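Local structure of NADH kinase POS5, mitochondrial (Saccharomyces cerevisiae, 3AFO) at residues Val75-Gln78 and Pro79-Glu83. The protein phosphorylates NADH, and less readily NAD(+), with ATP in the mitochondrion, making it a key source of the cellular reductant NADPH. Residues are numbered along the deposited sequence; the frame is centred on the assembly and turned at random.
Sequences VIVQ and PDVAE
Val77 and Gln78 meet the first turn of the helix that starts at Pro79, Gln78 being its N-cap residue. The side chain of Val77 points at that turn: its CB lies 3.8 Å from Val81 CG1, and its CG2 reaches Ala82, 3.7 Å from Ala82 CB. With CG1 anti to the carbonyl carbon (chi1 -60°), CG2 falls between the backbone N and the carbonyl carbon, facing Ala82. The first helical bond closes beside this apolar patch, Ala82 N giving its hydrogen to Gln78 O at 2.9 Å in a nearly straight line (165°). Along Gln78, CB touches Asp80 OD1 at 3.4 Å and approaches Val81 CG2 at 4.0 Å; in one of two modelled conformers, the bend at chi2 carries CD and OE1 obliquely across the proline, OE1 4.1 Å from Pro79 CD, and NE2 lies close to Tyr45 OH. Asp80 OD1 also takes a weak, bent hydrogen bond from Val81 N. Strand 74-76 passes through Val77 and Gln78 into helix 79-86. Ile76 bonds Val44 and Ile46 of strand 43-48, Val75 and Val77 bond Tyr104 of strand 101-105, Val77 O bonds Thr105 OG1, Val81 rests on Met59 of helix 53-69, and Gln78 touches Ile111 of helix 108-114.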
ATOM      1  N   VAL A  75      25.290 -28.013 -31.179  1.00 25.72           N
ATOM      2  CA  VAL A  75      24.616 -26.717 -31.043  1.00 25.10           C
ATOM      3  C   VAL A  75      23.290 -26.690 -31.800  1.00 24.90           C
ATOM      4  O   VAL A  75      23.238 -26.919 -33.018  1.00 25.03           O
ATOM      5  CB  VAL A  75      25.521 -25.550 -31.539  1.00 24.89           C
ATOM      6  CG1 VAL A  75      24.718 -24.257 -31.736  1.00 25.38           C
ATOM      7  CG2 VAL A  75      26.696 -25.324 -30.601  1.00 24.82           C
ATOM      8  N   ILE A  76      22.223 -26.390 -31.067  1.00 24.50           N
ATOM      9  CA  ILE A  76      20.899 -26.234 -31.638  1.00 24.32           C
ATOM     10  C   ILE A  76      20.464 -24.768 -31.511  1.00 24.54           C
ATOM     11  O   ILE A  76      20.602 -24.171 -30.441  1.00 24.36           O
ATOM     12  CB  ILE A  76      19.863 -27.109 -30.901  1.00 24.22           C
ATOM     13  CG1 ILE A  76      20.361 -28.559 -30.756  1.00 25.87           C
ATOM     14  CG2 ILE A  76      18.535 -27.042 -31.615  1.00 23.62           C
ATOM     15  CD1 ILE A  76      19.588 -29.405 -29.693  1.00 26.29           C
ATOM     16  N   VAL A  77      19.943 -24.200 -32.598  1.00 24.79           N
ATOM     17  CA  VAL A  77      19.357 -22.849 -32.580  1.00 25.91           C
ATOM     18  C   VAL A  77      18.086 -22.892 -33.405  1.00 26.42           C
ATOM     19  O   VAL A  77      17.851 -23.865 -34.121  1.00 26.64           O
ATOM     20  CB  VAL A  77      20.326 -21.732 -33.117  1.00 25.56           C
ATOM     21  CG1 VAL A  77      21.583 -21.657 -32.294  1.00 25.69           C
ATOM     22  CG2 VAL A  77      20.673 -21.949 -34.602  1.00 25.97           C
ATOM     23  N   GLN A  78      17.280 -21.835 -33.292  0.50 26.73           N
ATOM     24  CA  GLN A  78      16.089 -21.626 -34.117  0.50 27.21           C
ATOM     25  C   GLN A  78      16.437 -21.556 -35.611  0.50 27.66           C
ATOM     26  O   GLN A  78      17.544 -21.146 -35.959  0.50 27.34           O
ATOM     27  CB  GLN A  78      15.397 -20.322 -33.695  0.50 27.27           C
ATOM     28  CG  GLN A  78      14.763 -20.381 -32.314  0.50 26.80           C
ATOM     29  CD  GLN A  78      13.607 -21.345 -32.280  0.50 27.26           C
ATOM     30  OE1 GLN A  78      12.505 -21.031 -32.728  0.50 27.17           O
ATOM     31  NE2 GLN A  78      13.852 -22.531 -31.756  0.50 27.36           N
ATOM     32  N   PRO A  79      15.495 -21.956 -36.493  1.00 28.05           N
ATOM     33  CA  PRO A  79      15.727 -21.918 -37.944  1.00 28.96           C
ATOM     34  C   PRO A  79      16.091 -20.539 -38.512  1.00 29.91           C
ATOM     35  O   PRO A  79      17.022 -20.431 -39.316  1.00 29.38           O
ATOM     36  CB  PRO A  79      14.393 -22.406 -38.527  1.00 29.21           C
ATOM     37  CG  PRO A  79      13.814 -23.253 -37.455  1.00 29.17           C
ATOM     38  CD  PRO A  79      14.194 -22.580 -36.175  1.00 28.17           C
ATOM     39  N   ASP A  80      15.374 -19.499 -38.095  1.00 30.89           N
ATOM     40  CA  ASP A  80      15.654 -18.157 -38.589  1.00 31.96           C
ATOM     41  C   ASP A  80      16.989 -17.625 -38.054  1.00 31.75           C
ATOM     42  O   ASP A  80      17.692 -16.895 -38.749  1.00 31.61           O
ATOM     43  CB  ASP A  80      14.481 -17.192 -38.326  1.00 32.74           C
ATOM     44  CG  ASP A  80      14.065 -17.119 -36.850  1.00 34.90           C
ATOM     45  OD1 ASP A  80      14.493 -17.959 -36.026  1.00 36.47           O
ATOM     46  OD2 ASP A  80      13.278 -16.203 -36.520  1.00 38.25           O
ATOM     47  N   VAL A  81      17.328 -18.025 -36.830  1.00 31.55           N
ATOM     48  CA  VAL A  81      18.593 -17.673 -36.197  1.00 31.45           C
ATOM     49  C   VAL A  81      19.782 -18.340 -36.901  1.00 31.82           C
ATOM     50  O   VAL A  81      20.797 -17.684 -37.153  1.00 31.29           O
ATOM     51  CB  VAL A  81      18.577 -18.012 -34.691  1.00 31.47           C
ATOM     52  CG1 VAL A  81      19.975 -18.037 -34.113  1.00 31.23           C
ATOM     53  CG2 VAL A  81      17.701 -17.006 -33.928  1.00 31.89           C
ATOM     54  N   ALA A  82      19.648 -19.633 -37.214  1.00 31.98           N
ATOM     55  CA  ALA A  82      20.660 -20.369 -37.987  1.00 32.75           C
ATOM     56  C   ALA A  82      21.026 -19.623 -39.272  1.00 33.23           C
ATOM     57  O   ALA A  82      22.208 -19.377 -39.543  1.00 32.97           O
ATOM     58  CB  ALA A  82      20.165 -21.780 -38.312  1.00 32.33           C
ATOM     59  N   GLU A  83      20.003 -19.249 -40.035  1.00 34.02           N
ATOM     60  CA  GLU A  83      20.172 -18.462 -41.253  1.00 35.39           C
ATOM     61  C   GLU A  83      20.766 -17.085 -40.961  1.00 35.37           C
ATOM     62  O   GLU A  83      21.660 -16.624 -41.676  1.00 35.47           O
ATOM     63  CB  GLU A  83      18.835 -18.309 -41.981  1.00 35.78           C
ATOM     64  CG  GLU A  83      18.531 -19.406 -43.009  1.00 38.65           C
ATOM     65  CD  GLU A  83      17.308 -19.076 -43.872  1.00 42.46           C
ATOM     66  OE1 GLU A  83      16.279 -18.652 -43.310  1.00 43.79           O
ATOM     67  OE2 GLU A  83      17.375 -19.227 -45.114  1.00 44.89           O
TER